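Local structure of nicotinate phosphoribosyltransferase (Porphyromonas gingivalis, 2IM5) at residues A[369-372]-A[373-376]; A[65-68]-A[69-73]; A[44-47]-A[48-52]; A[138-141]-A[142-145]; A[19-22]-A[23-27]. The protein probably catalyses the ATP-dependent joining of nicotinate to the phosphoribosyl group of 5-phosphoribosyl 1-diphosphate, yielding nicotinate ribonucleotide for NAD biosynthesis. All blocks are in the same frame, centred on the assembly; numbering follows the deposited sequence.

Contact 1: residues A[369-372]-A[373-376]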
loop_
_atom_site.group_PDB
_atom_site.type_symbol
_atom_site.label_atom_id
_atom_site.label_comp_id
_atom_site.label_asym_id
_atom_site.label_seq_id
_atom_site.Cartn_x
_atom_site.Cartn_y
_atom_site.Cartn_z
ATOM N N SER A 369 -7.758 -12.551 -2.167
ATOM C CA SER A 369 -8.741 -11.566 -1.690
ATOM C C SER A 369 -10.024 -12.225 -1.178
ATOM O O SER A 369 -10.221 -13.427 -1.341
ATOM C CB SER A 369 -9.112 -10.569 -2.795
ATOM O OG SER A 369 -10.308 -10.958 -3.456
ATOM N N ASP A 370 -10.894 -11.431 -0.560
ATOM C CA ASP A 370 -12.149 -11.944 -0.028
ATOM C C ASP A 370 -13.322 -11.820 -0.993
ATOM O O ASP A 370 -14.467 -12.053 -0.620
ATOM C CB ASP A 370 -12.508 -11.245 1.285
ATOM C CG ASP A 370 -11.632 -11.692 2.441
ATOM O OD1 ASP A 370 -11.269 -12.885 2.483
ATOM O OD2 ASP A 370 -11.318 -10.857 3.311
ATOM N N VAL A 371 -13.047 -11.437 -2.231
ATOM C CA VAL A 371 -14.116 -11.330 -3.211
ATOM C C VAL A 371 -14.021 -12.533 -4.136
ATOM O O VAL A 371 -13.011 -12.725 -4.815
ATOM C CB VAL A 371 -14.004 -10.042 -4.040
ATOM C CG1 VAL A 371 -15.109 -10.011 -5.091
ATOM C CG2 VAL A 371 -14.115 -8.829 -3.130
ATOM N N ASP A 372 -15.069 -13.353 -4.137
ATOM C CA ASP A 372 -15.116 -14.544 -4.979
ATOM C C ASP A 372 -14.798 -14.208 -6.429
ATOM O O ASP A 372 -15.351 -13.263 -6.990
ATOM C CB ASP A 372 -16.499 -15.193 -4.906
ATOM C CG ASP A 372 -16.779 -15.830 -3.558
ATOM O OD1 ASP A 372 -16.669 -15.125 -2.524
ATOM O OD2 ASP A 372 -17.114 -17.037 -3.535
ATOM N N GLY A 373 -13.902 -14.983 -7.029
ATOM C CA GLY A 373 -13.544 -14.752 -8.416
ATOM C C GLY A 373 -12.447 -13.727 -8.625
ATOM O O GLY A 373 -11.690 -13.822 -9.593
ATOM N N LYS A 374 -12.356 -12.744 -7.733
ATOM C CA LYS A 374 -11.328 -11.712 -7.846
ATOM C C LYS A 374 -9.983 -12.235 -7.364
ATOM O O LYS A 374 -9.698 -12.223 -6.167
ATOM C CB LYS A 374 -11.715 -10.484 -7.029
ATOM C CG LYS A 374 -12.916 -9.737 -7.575
ATOM C CD LYS A 374 -12.654 -9.204 -8.978
ATOM C CE LYS A 374 -13.780 -8.280 -9.425
ATOM N NZ LYS A 374 -13.917 -7.107 -8.510
ATOM N N HIS A 375 -9.162 -12.692 -8.305
ATOM C CA HIS A 375 -7.848 -13.238 -7.992
ATOM C C HIS A 375 -6.823 -12.614 -8.931
ATOM O O HIS A 375 -7.166 -12.177 -10.027
ATOM C CB HIS A 375 -7.860 -14.755 -8.196
ATOM C CG HIS A 375 -8.917 -15.467 -7.411
ATOM N ND1 HIS A 375 -9.461 -16.667 -7.816
ATOM C CD2 HIS A 375 -9.510 -15.165 -6.231
ATOM C CE1 HIS A 375 -10.344 -17.074 -6.920
ATOM N NE2 HIS A 375 -10.393 -16.181 -5.948
ATOM N N THR A 376 -5.568 -12.572 -8.502
ATOM C CA THR A 376 -4.515 -12.014 -9.338
ATOM C C THR A 376 -3.301 -12.930 -9.341
ATOM O O THR A 376 -2.980 -13.544 -8.325
ATOM C CB THR A 376 -4.078 -10.620 -8.854
ATOM O OG1 THR A 376 -3.587 -10.707 -7.514
ATOM C CG2 THR A 376 -5.246 -9.652 -8.896
HETATM O O HOH W 1 -11.173 -15.244 -3.636
#

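Contact 2: residues A[65-68]-A[69-73]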
loop_
_atom_site.group_PDB
_atom_site.type_symbol
_atom_site.label_atom_id
_atom_site.label_comp_id
_atom_site.label_asym_id
_atom_site.label_seq_id
_atom_site.Cartn_x
_atom_site.Cartn_y
_atom_site.Cartn_z
ATOM N N ASP A 65 17.732 17.186 5.955
ATOM C CA ASP A 65 16.521 17.339 6.754
ATOM C C ASP A 65 15.671 16.080 6.716
ATOM O O ASP A 65 15.073 15.703 7.725
ATOM C CB ASP A 65 15.673 18.521 6.269
ATOM C CG ASP A 65 16.285 19.862 6.618
ATOM O OD1 ASP A 65 17.052 19.930 7.606
ATOM O OD2 ASP A 65 15.984 20.853 5.913
ATOM N N GLU A 66 15.608 15.435 5.553
ATOM C CA GLU A 66 14.817 14.217 5.429
ATOM C C GLU A 66 15.426 13.114 6.281
ATOM O O GLU A 66 14.708 12.359 6.928
ATOM C CB GLU A 66 14.725 13.783 3.968
ATOM C CG GLU A 66 14.008 14.805 3.100
ATOM C CD GLU A 66 13.909 14.380 1.646
ATOM O OE1 GLU A 66 14.895 13.824 1.111
ATOM O OE2 GLU A 66 12.843 14.618 1.040
ATOM N N LYS A 67 16.749 13.036 6.294
ATOM C CA LYS A 67 17.425 12.025 7.096
ATOM C C LYS A 67 17.108 12.239 8.578
ATOM O O LYS A 67 16.821 11.284 9.298
ATOM C CB LYS A 67 18.941 12.082 6.880
ATOM C CG LYS A 67 19.698 10.990 7.607
ATOM C CD LYS A 67 21.207 11.157 7.497
ATOM C CE LYS A 67 21.924 10.153 8.392
ATOM N NZ LYS A 67 23.414 10.311 8.400
ATOM N N GLU A 68 17.162 13.488 9.035
ATOM C CA GLU A 68 16.856 13.803 10.432
ATOM C C GLU A 68 15.402 13.474 10.742
ATOM O O GLU A 68 15.079 13.027 11.844
ATOM C CB GLU A 68 17.114 15.280 10.722
ATOM C CG GLU A 68 18.586 15.645 10.790
ATOM C CD GLU A 68 18.819 17.151 10.864
ATOM O OE1 GLU A 68 18.133 17.828 11.670
ATOM O OE2 GLU A 68 19.693 17.654 10.115
ATOM N N PHE A 69 14.524 13.702 9.767
ATOM C CA PHE A 69 13.111 13.395 9.936
ATOM C C PHE A 69 12.935 11.882 10.130
ATOM O O PHE A 69 12.222 11.437 11.029
ATOM C CB PHE A 69 12.319 13.842 8.709
ATOM C CG PHE A 69 10.885 13.403 8.721
ATOM C CD1 PHE A 69 9.962 14.007 9.574
ATOM C CD2 PHE A 69 10.458 12.370 7.889
ATOM C CE1 PHE A 69 8.630 13.586 9.598
ATOM C CE2 PHE A 69 9.138 11.943 7.903
ATOM C CZ PHE A 69 8.216 12.554 8.764
ATOM N N LEU A 70 13.584 11.095 9.278
ATOM C CA LEU A 70 13.478 9.645 9.375
ATOM C C LEU A 70 13.961 9.153 10.736
ATOM O O LEU A 70 13.347 8.277 11.347
ATOM C CB LEU A 70 14.293 8.963 8.269
ATOM C CG LEU A 70 13.827 9.191 6.826
ATOM C CD1 LEU A 70 14.751 8.460 5.874
ATOM C CD2 LEU A 70 12.391 8.694 6.658
ATOM N N GLN A 71 15.062 9.724 11.213
ATOM C CA GLN A 71 15.615 9.322 12.500
ATOM C C GLN A 71 14.671 9.665 13.643
ATOM O O GLN A 71 14.543 8.906 14.597
ATOM C CB GLN A 71 16.968 9.997 12.721
ATOM C CG GLN A 71 17.982 9.663 11.652
ATOM C CD GLN A 71 19.245 10.500 11.759
ATOM O OE1 GLN A 71 19.182 11.721 11.911
ATOM N NE2 GLN A 71 20.398 9.851 11.662
ATOM N N ARG A 72 13.987 10.797 13.535
ATOM C CA ARG A 72 13.078 11.212 14.595
ATOM C C ARG A 72 11.674 10.639 14.522
ATOM O O ARG A 72 11.114 10.263 15.547
ATOM C CB ARG A 72 12.991 12.742 14.640
ATOM C CG ARG A 72 14.316 13.389 14.994
ATOM C CD ARG A 72 14.268 14.902 14.957
ATOM N NE ARG A 72 15.585 15.460 15.256
ATOM C CZ ARG A 72 15.884 16.755 15.219
ATOM N NH1 ARG A 72 14.960 17.653 14.890
ATOM N NH2 ARG A 72 17.113 17.155 15.518
ATOM N N GLU A 73 11.116 10.561 13.320
ATOM C CA GLU A 73 9.755 10.084 13.149
ATOM C C GLU A 73 9.547 8.633 12.754
ATOM O O GLU A 73 8.447 8.107 12.918
ATOM C CB GLU A 73 9.032 10.988 12.156
ATOM C CG GLU A 73 8.935 12.424 12.626
ATOM C CD GLU A 73 8.297 12.533 13.996
ATOM O OE1 GLU A 73 7.169 12.015 14.167
ATOM O OE2 GLU A 73 8.924 13.127 14.902
#

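Contact 3: residues A[44-47]-A[48-52]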
loop_
_atom_site.group_PDB
_atom_site.type_symbol
_atom_site.label_atom_id
_atom_site.label_comp_id
_atom_site.label_asym_id
_atom_site.label_seq_id
_atom_site.Cartn_x
_atom_site.Cartn_y
_atom_site.Cartn_z
ATOM N N GLU A 44 3.395 5.078 -27.927
ATOM C CA GLU A 44 4.825 5.021 -27.677
ATOM C C GLU A 44 5.372 6.339 -27.153
ATOM O O GLU A 44 6.374 6.351 -26.440
ATOM C CB GLU A 44 5.576 4.627 -28.952
ATOM C CG GLU A 44 6.113 3.202 -28.937
ATOM C CD GLU A 44 7.101 2.959 -27.803
ATOM O OE1 GLU A 44 8.008 3.799 -27.612
ATOM O OE2 GLU A 44 6.979 1.927 -27.110
ATOM N N GLU A 45 4.729 7.451 -27.498
ATOM C CA GLU A 45 5.228 8.728 -27.014
ATOM C C GLU A 45 4.945 8.870 -25.524
ATOM O O GLU A 45 5.727 9.488 -24.806
ATOM C CB GLU A 45 4.631 9.903 -27.792
ATOM C CG GLU A 45 3.253 10.345 -27.370
ATOM C CD GLU A 45 2.859 11.670 -28.015
ATOM O OE1 GLU A 45 3.563 12.683 -27.788
ATOM O OE2 GLU A 45 1.845 11.694 -28.746
ATOM N N PHE A 46 3.837 8.299 -25.059
ATOM C CA PHE A 46 3.524 8.347 -23.633
ATOM C C PHE A 46 4.549 7.456 -22.927
ATOM O O PHE A 46 5.113 7.827 -21.894
ATOM C CB PHE A 46 2.119 7.818 -23.351
ATOM C CG PHE A 46 1.712 7.943 -21.912
ATOM C CD1 PHE A 46 1.311 9.172 -21.393
ATOM C CD2 PHE A 46 1.763 6.840 -21.058
ATOM C CE1 PHE A 46 0.966 9.306 -20.042
ATOM C CE2 PHE A 46 1.422 6.962 -19.707
ATOM C CZ PHE A 46 1.023 8.204 -19.201
ATOM N N ALA A 47 4.796 6.282 -23.502
ATOM C CA ALA A 47 5.757 5.345 -22.932
ATOM C C ALA A 47 7.099 6.044 -22.785
ATOM O O ALA A 47 7.815 5.851 -21.804
ATOM C CB ALA A 47 5.899 4.126 -23.830
ATOM N N GLU A 48 7.439 6.866 -23.770
ATOM C CA GLU A 48 8.697 7.593 -23.737
ATOM C C GLU A 48 8.689 8.636 -22.616
ATOM O O GLU A 48 9.715 8.906 -21.993
ATOM C CB GLU A 48 8.952 8.261 -25.088
ATOM C CG GLU A 48 10.340 8.840 -25.220
ATOM C CD GLU A 48 11.424 7.859 -24.797
ATOM O OE1 GLU A 48 11.398 6.694 -25.261
ATOM O OE2 GLU A 48 12.308 8.254 -24.003
ATOM N N LEU A 49 7.527 9.226 -22.364
ATOM C CA LEU A 49 7.420 10.206 -21.289
ATOM C C LEU A 49 7.671 9.492 -19.960
ATOM O O LEU A 49 8.313 10.033 -19.064
ATOM C CB LEU A 49 6.024 10.835 -21.272
ATOM C CG LEU A 49 5.660 11.747 -22.442
ATOM C CD1 LEU A 49 4.232 12.226 -22.286
ATOM C CD2 LEU A 49 6.621 12.927 -22.480
ATOM N N VAL A 50 7.161 8.272 -19.844
ATOM C CA VAL A 50 7.336 7.490 -18.631
ATOM C C VAL A 50 8.805 7.154 -18.438
ATOM O O VAL A 50 9.344 7.315 -17.341
ATOM C CB VAL A 50 6.517 6.190 -18.687
ATOM C CG1 VAL A 50 6.827 5.323 -17.472
ATOM C CG2 VAL A 50 5.034 6.522 -18.736
ATOM N N ARG A 51 9.457 6.696 -19.502
ATOM C CA ARG A 51 10.870 6.353 -19.422
ATOM C C ARG A 51 11.698 7.561 -18.984
ATOM O O ARG A 51 12.655 7.424 -18.219
ATOM C CB ARG A 51 11.377 5.813 -20.770
ATOM C CG ARG A 51 10.922 4.382 -21.059
ATOM C CD ARG A 51 11.617 3.781 -22.283
ATOM N NE ARG A 51 11.058 4.299 -23.522
ATOM C CZ ARG A 51 10.190 3.649 -24.288
ATOM N NH1 ARG A 51 9.775 2.434 -23.959
ATOM N NH2 ARG A 51 9.718 4.233 -25.380
ATOM N N GLY A 52 11.321 8.743 -19.463
ATOM C CA GLY A 52 12.038 9.947 -19.091
ATOM C C GLY A 52 11.918 10.249 -17.607
ATOM O O GLY A 52 12.889 10.652 -16.963
#

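Contact 4: residues A[138-141]-A[142-145]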
loop_
_atom_site.group_PDB
_atom_site.type_symbol
_atom_site.label_atom_id
_atom_site.label_comp_id
_atom_site.label_asym_id
_atom_site.label_seq_id
_atom_site.Cartn_x
_atom_site.Cartn_y
_atom_site.Cartn_z
ATOM N N GLU A 138 -7.309 19.157 -15.972
ATOM C CA GLU A 138 -6.873 20.081 -14.930
ATOM C C GLU A 138 -7.842 19.993 -13.767
ATOM O O GLU A 138 -9.038 19.750 -13.955
ATOM C CB GLU A 138 -6.828 21.522 -15.456
ATOM C CG GLU A 138 -5.749 21.780 -16.489
ATOM C CD GLU A 138 -4.350 21.613 -15.922
ATOM O OE1 GLU A 138 -4.063 20.546 -15.324
ATOM O OE2 GLU A 138 -3.526 22.547 -16.080
ATOM N N PRO A 139 -7.344 20.190 -12.543
ATOM C CA PRO A 139 -8.235 20.113 -11.388
ATOM C C PRO A 139 -9.041 21.393 -11.169
ATOM O O PRO A 139 -8.589 22.490 -11.496
ATOM C CB PRO A 139 -7.269 19.841 -10.246
ATOM C CG PRO A 139 -6.083 20.661 -10.639
ATOM C CD PRO A 139 -5.945 20.376 -12.120
ATOM N N ASP A 140 -10.247 21.241 -10.640
ATOM C CA ASP A 140 -11.081 22.391 -10.326
ATOM C C ASP A 140 -10.714 22.713 -8.882
ATOM O O ASP A 140 -11.321 22.201 -7.942
ATOM C CB ASP A 140 -12.565 22.034 -10.413
ATOM C CG ASP A 140 -13.459 23.165 -9.950
ATOM O OD1 ASP A 140 -12.925 24.225 -9.543
ATOM O OD2 ASP A 140 -14.694 22.991 -9.989
ATOM N N TRP A 141 -9.703 23.549 -8.714
ATOM C CA TRP A 141 -9.236 23.900 -7.387
ATOM C C TRP A 141 -10.316 24.384 -6.437
ATOM O O TRP A 141 -10.226 24.161 -5.234
ATOM C CB TRP A 141 -8.113 24.921 -7.498
ATOM C CG TRP A 141 -6.876 24.304 -8.035
ATOM C CD1 TRP A 141 -6.333 24.485 -9.278
ATOM C CD2 TRP A 141 -6.029 23.370 -7.357
ATOM N NE1 TRP A 141 -5.196 23.721 -9.414
ATOM C CE2 TRP A 141 -4.986 23.025 -8.251
ATOM C CE3 TRP A 141 -6.049 22.788 -6.079
ATOM C CZ2 TRP A 141 -3.971 22.123 -7.908
ATOM C CZ3 TRP A 141 -5.039 21.889 -5.736
ATOM C CH2 TRP A 141 -4.014 21.567 -6.651
ATOM N N LYS A 142 -11.344 25.030 -6.973
ATOM C CA LYS A 142 -12.424 25.519 -6.134
ATOM C C LYS A 142 -13.099 24.325 -5.482
ATOM O O LYS A 142 -13.405 24.343 -4.291
ATOM C CB LYS A 142 -13.441 26.306 -6.961
ATOM C CG LYS A 142 -14.597 26.856 -6.137
ATOM C CD LYS A 142 -15.449 27.830 -6.942
ATOM C CE LYS A 142 -16.503 28.483 -6.064
ATOM N NZ LYS A 142 -17.234 29.568 -6.787
ATOM N N GLN A 143 -13.332 23.283 -6.269
ATOM C CA GLN A 143 -13.959 22.085 -5.737
ATOM C C GLN A 143 -13.027 21.348 -4.778
ATOM O O GLN A 143 -13.462 20.846 -3.741
ATOM C CB GLN A 143 -14.368 21.130 -6.852
ATOM C CG GLN A 143 -15.052 19.896 -6.294
ATOM C CD GLN A 143 -15.402 18.879 -7.347
ATOM O OE1 GLN A 143 -16.054 19.201 -8.340
ATOM N NE2 GLN A 143 -14.978 17.634 -7.135
ATOM N N VAL A 144 -11.751 21.264 -5.137
ATOM C CA VAL A 144 -10.778 20.601 -4.278
ATOM C C VAL A 144 -10.819 21.268 -2.902
ATOM O O VAL A 144 -10.969 20.597 -1.885
ATOM C CB VAL A 144 -9.346 20.710 -4.855
ATOM C CG1 VAL A 144 -8.344 20.137 -3.874
ATOM C CG2 VAL A 144 -9.260 19.966 -6.184
ATOM N N GLU A 145 -10.695 22.593 -2.881
ATOM C CA GLU A 145 -10.725 23.351 -1.632
ATOM C C GLU A 145 -11.986 23.038 -0.830
ATOM O O GLU A 145 -11.917 22.668 0.345
ATOM C CB GLU A 145 -10.690 24.855 -1.922
ATOM C CG GLU A 145 -9.388 25.386 -2.508
ATOM C CD GLU A 145 -8.255 25.400 -1.499
ATOM O OE1 GLU A 145 -8.506 25.757 -0.327
ATOM O OE2 GLU A 145 -7.109 25.069 -1.879
#

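Contact 5: residues A[19-22]-A[23-27]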
loop_
_atom_site.group_PDB
_atom_site.type_symbol
_atom_site.label_atom_id
_atom_site.label_comp_id
_atom_site.label_asym_id
_atom_site.label_seq_id
_atom_site.Cartn_x
_atom_site.Cartn_y
_atom_site.Cartn_z
ATOM N N TYR A 19 13.057 -2.533 4.353
ATOM C CA TYR A 19 14.040 -2.888 5.377
ATOM C C TYR A 19 13.858 -4.344 5.774
ATOM O O TYR A 19 14.835 -5.057 6.008
ATOM C CB TYR A 19 13.920 -1.996 6.617
ATOM C CG TYR A 19 14.771 -2.495 7.764
ATOM C CD1 TYR A 19 16.139 -2.690 7.602
ATOM C CD2 TYR A 19 14.196 -2.856 8.984
ATOM C CE1 TYR A 19 16.914 -3.244 8.618
ATOM C CE2 TYR A 19 14.964 -3.409 10.009
ATOM C CZ TYR A 19 16.317 -3.604 9.817
ATOM O OH TYR A 19 17.072 -4.169 10.816
ATOM N N ALA A 20 12.610 -4.795 5.845
ATOM C CA ALA A 20 12.357 -6.190 6.189
ATOM C C ALA A 20 13.065 -7.094 5.171
ATOM O O ALA A 20 13.672 -8.096 5.552
ATOM C CB ALA A 20 10.860 -6.477 6.211
ATOM N N TYR A 21 12.986 -6.749 3.882
ATOM C CA TYR A 21 13.666 -7.555 2.856
ATOM C C TYR A 21 15.191 -7.439 3.017
ATOM O O TYR A 21 15.917 -8.432 2.941
ATOM C CB TYR A 21 13.325 -7.087 1.436
ATOM C CG TYR A 21 11.908 -7.320 0.972
ATOM C CD1 TYR A 21 11.292 -8.559 1.127
ATOM C CD2 TYR A 21 11.209 -6.315 0.307
ATOM C CE1 TYR A 21 10.007 -8.794 0.624
ATOM C CE2 TYR A 21 9.928 -6.533 -0.201
ATOM C CZ TYR A 21 9.332 -7.772 -0.042
ATOM O OH TYR A 21 8.078 -7.982 -0.564
ATOM N N ALA A 22 15.662 -6.214 3.232
ATOM C CA ALA A 22 17.089 -5.955 3.379
ATOM C C ALA A 22 17.703 -6.724 4.547
ATOM O O ALA A 22 18.862 -7.147 4.487
ATOM C CB ALA A 22 17.329 -4.465 3.551
ATOM N N LYS A 23 16.929 -6.909 5.610
ATOM C CA LYS A 23 17.435 -7.623 6.770
ATOM C C LYS A 23 17.372 -9.130 6.623
ATOM O O LYS A 23 18.377 -9.821 6.791
ATOM C CB LYS A 23 16.659 -7.249 8.033
ATOM C CG LYS A 23 17.140 -8.038 9.256
ATOM C CD LYS A 23 16.285 -7.834 10.488
ATOM C CE LYS A 23 16.914 -8.561 11.683
ATOM N NZ LYS A 23 16.056 -8.513 12.897
ATOM N N LEU A 24 16.185 -9.638 6.303
ATOM C CA LEU A 24 15.984 -11.074 6.196
ATOM C C LEU A 24 16.163 -11.734 4.835
ATOM O O LEU A 24 16.495 -12.919 4.779
ATOM C CB LEU A 24 14.604 -11.435 6.748
ATOM C CG LEU A 24 14.316 -11.040 8.206
ATOM C CD1 LEU A 24 12.845 -11.383 8.528
ATOM C CD2 LEU A 24 15.265 -11.800 9.163
ATOM N N PHE A 25 15.961 -10.994 3.748
ATOM C CA PHE A 25 16.089 -11.566 2.405
ATOM C C PHE A 25 16.898 -10.678 1.457
ATOM O O PHE A 25 16.451 -10.370 0.348
ATOM C CB PHE A 25 14.692 -11.785 1.821
ATOM C CG PHE A 25 13.785 -12.567 2.722
ATOM C CD1 PHE A 25 13.992 -13.930 2.927
ATOM C CD2 PHE A 25 12.759 -11.932 3.410
ATOM C CE1 PHE A 25 13.185 -14.652 3.823
ATOM C CE2 PHE A 25 11.947 -12.641 4.303
ATOM C CZ PHE A 25 12.162 -14.005 4.511
ATOM N N PRO A 26 18.109 -10.275 1.867
ATOM C CA PRO A 26 18.960 -9.414 1.045
ATOM C C PRO A 26 19.418 -9.996 -0.297
ATOM O O PRO A 26 19.941 -9.269 -1.139
ATOM C CB PRO A 26 20.126 -9.096 1.983
ATOM C CG PRO A 26 20.293 -10.379 2.742
ATOM C CD PRO A 26 18.832 -10.730 3.073
ATOM N N ARG A 27 19.225 -11.296 -0.499
ATOM C CA ARG A 27 19.630 -11.931 -1.749
ATOM C C ARG A 27 18.441 -12.206 -2.664
ATOM O O ARG A 27 18.613 -12.639 -3.801
ATOM C CB ARG A 27 20.348 -13.254 -1.474
ATOM C CG ARG A 27 21.653 -13.130 -0.711
ATOM C CD ARG A 27 22.335 -14.487 -0.615
ATOM N NE ARG A 27 23.753 -14.352 -0.288
ATOM C CZ ARG A 27 24.222 -14.166 0.939
ATOM N NH1 ARG A 27 23.381 -14.100 1.962
ATOM N NH2 ARG A 27 25.527 -14.028 1.139
HETATM O O HOH W 2 15.371 -5.807 13.383
#

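Contact 1: residues A[369-372]-A[373-376]
Val371 and Lys374 are the two ends of a type II beta turn: Lys374 N donates to Val371 O over 3.0 Å, with the nitrogen standing 39° above the carbonyl plane. Asp372 and Gly373 occupy the corner. Gly373 has phi 86°, where a CB would be jammed against the carbonyl oxygen of Asp372, so the turn needs a residue without a side chain here. Beside the bond that closes the turn the side chains of Val371 and Lys374 run side by side in the same direction, and their contact is tight, with Val371 CG1 only 3.3 Å from Lys374 CG. The valine branch that does the touching lies anti to its own backbone nitrogen (chi1 177°), while the lysine bends at chi2 and carries its amine away from the turn. A second small motif leads into this one: Ser369 OG accepts from Val371 N at 3.0 Å, an ST turn, and the same hydroxyl lies 3.1 Å from Lys374 O. On the other flank, one face of the His375 ring rests over Gly373 C. Its NE2 meets a water, in the ring plane, at 2.6 Å, and that water also lies 3.1 Å from Ser369 O, so it bridges Ser369 and His375 across the turn. His375 packs against Ile382 and Met386 of helix 379-389, while Asp370 N and OD2 bond to Ser276 and Thr254.

Contact 2: residues A[65-68]-A[69-73]
Leu70 N donates to Glu66 O at 2.9 Å, and that carbonyl oxygen is crowded by carbon as well: Leu70 CG and Phe69 CB each come within 3.3 Å of it. Phe69 to Asp65, Gln71 to Lys67 and Arg72 to Glu68 repeat the backbone bond, so this is plain alpha helix, and the differences between its flanks come from the side chains. Gln71 turns back along the helix. Its CG, beside its own backbone nitrogen at chi1 -59°, presses to 3.1 Å from Lys67 O, and its NE2 crosses the extended lysine chain to lie 3.6 Å from Lys67 CE; this is contact with a methylene group. Next round the helix, Glu68 and Arg72 run alongside each other. Glu68 OE1 stops over one face of the guanidinium, 4.0 Å from Arg72 NH2, with the two planar groups 61° apart. No N-H points at the oxygen, so any attraction is probably between charges at a distance and falls short of a salt bridge. Phe69 swings to another side, CG anti to the backbone nitrogen (chi1 172°), and Glu73 CB sits over one face of its ring. Glu66, buried, bonds through its carboxylate to Ser6 OG and Thr63 N. Helix 64-73 of the N-terminal domain touches two others: Lys67, Leu70 and Gln71 lean on helix 79-87, whereas Phe69 stacks on His201 and touches Val197 of helix 197-203.

Contact 3: residues A[44-47]-A[48-52]
Phe46 and Val50 make the packed side of this helix: Val50 CG2 comes to 3.8 Å from Phe46 CE2 and to 3.4 Å from Phe46 O, meeting the ring at a slant. Leu49 is a looser neighbour, with its CD1 4.3 Å from Phe46 CD1. Beyond them, Leu130 and Phe134 of helix 120-134 close over the phenylalanine, and Ala47 and Val50 lie on Val97 of the edge strand 95-99. Whereas Phe46, Ala47 and Val50 are buried, the polar flank, with Glu44 exposed, faces solvent. Arg51 bends at chi3 (-77°), which folds its guanidinium back over Ala47 O. Its NH2 then reaches Glu44 OE1 at 2.8 Å, on the syn lone pair, with the carboxylate and guanidinium planes only 12° apart. NE and NH2 also grip one atom of Glu48, OE1, each at 3.0 Å; both arrive from the same face of that carboxylate, well out of its plane. Glu48 OE2 turns to Arg55, two turns further on. Two carboxylates bound to one guanidinium probably limit its rotation. Spaced four and three residues apart, Glu44, Glu48 and Arg51 form a salt-bridge network along one flank of an amphipathic helix that packs against a sheet of the N-terminal domain.

Contact 4: residues A[138-141]-A[142-145]
Asp140 OD1 caps two successive amides at once, and both bonds are weak: Lys142 N lies 3.1 Å from this oxygen and Gln143 N 3.4 Å. The backbone oxygen of the same residue competes for one of them, since Gln143 N also makes a weak, strongly bent bond to Asp140 O at 2.8 Å. Its proton is therefore shared between side chain and main chain. The straighter bond of Asp140 O runs to Val144 N at 3.0 Å and starts the regular helical series, which Glu145 N to Trp141 O continues. The carboxylate gets to the amides because its CG lies anti to the backbone nitrogen (chi1 174°), which brings OD1 forward alongside Lys142 CB while OD2 faces Gln143 CB. Trp141 packs differently. Its six-membered ring runs beside Val144, pointing the same way, with Trp141 CE3 4.1 Å from Val144 CB, and Pro139 CG lies over one face of the indole toward its rim. The tryptophan leans on Glu174, Val175 and Arg178 of helix 173-186. Glu145 rests its CG 3.1 Å from Trp141 O, but its carboxylate goes on to a salt bridge with Arg178, so two residues a turn apart meet the same helix. Just before the helix the chain makes an inverse gamma turn, closed by a weak bond from Trp141 N to Pro139 O. Asp140 is thus both the centre of that turn and the N-cap of helix 141-157, its carboxylate taking the amides two and three residues on.

Contact 5: residues A[19-22]-A[23-27]
Tyr19 and Lys23 stand one turn apart near the C-terminal end of helix 12-24, where the chain leaves the helix. Their backbone bond, Lys23 N to Tyr19 O, is 2.8 Å long, and above it the lysine chain crosses the phenol at a slant. Lys23 CG is anti to the backbone nitrogen (chi1 178°) and the rest is extended, which carries Lys23 CD to 3.8 Å from Tyr19 OH. A water accepts from Lys23 NZ at 2.8 Å and has a weak, longer bond to Tyr19 OH. Leu24 N still bonds to Ala20 O at 3.0 Å, but Phe25 departs from helical angles. Its bond to Tyr21 O is less certain, because that oxygen is too close to a neighbour in the model. Phe25 CD2 meets the edge of the Tyr21 ring, 4.3 Å from Tyr21 CD1. In the next shell Tyr21 OH bonds to Glu214, the residue after His213, which is predicted to be phosphorylated by autocatalysis and is unmodified here. Phe218 meets Phe25 edge to face, which fastens the helix end to helix 213-223; Lys23 NZ bonds to Asn238 of helix 228-240. Pro26, which has no N-H to give, instead sets its CB 3.4 Å from Ala22 O.

How the contacts relate
From the N terminus the order is contact 5, contact 3, contact 2, contact 4 and contact 1. Each is local, within one continuous run of chain, so none closes a long loop, and they follow in series without nesting or crossing. Contacts 5, 3 and 2 belong to three helices of the N-terminal domain. Contact 5 joins helix 12-24 to helices 213-223 and 228-240, contact 3 lies against the edge of the antiparallel sheet, and contact 2 reaches helices 79-87 and 197-203. Contact 4 begins helix 141-157, and contact 1 is the turn ahead of helix 379-389. Contacts 4 and 5 lie farthest apart, with centres about 42 Å from each other.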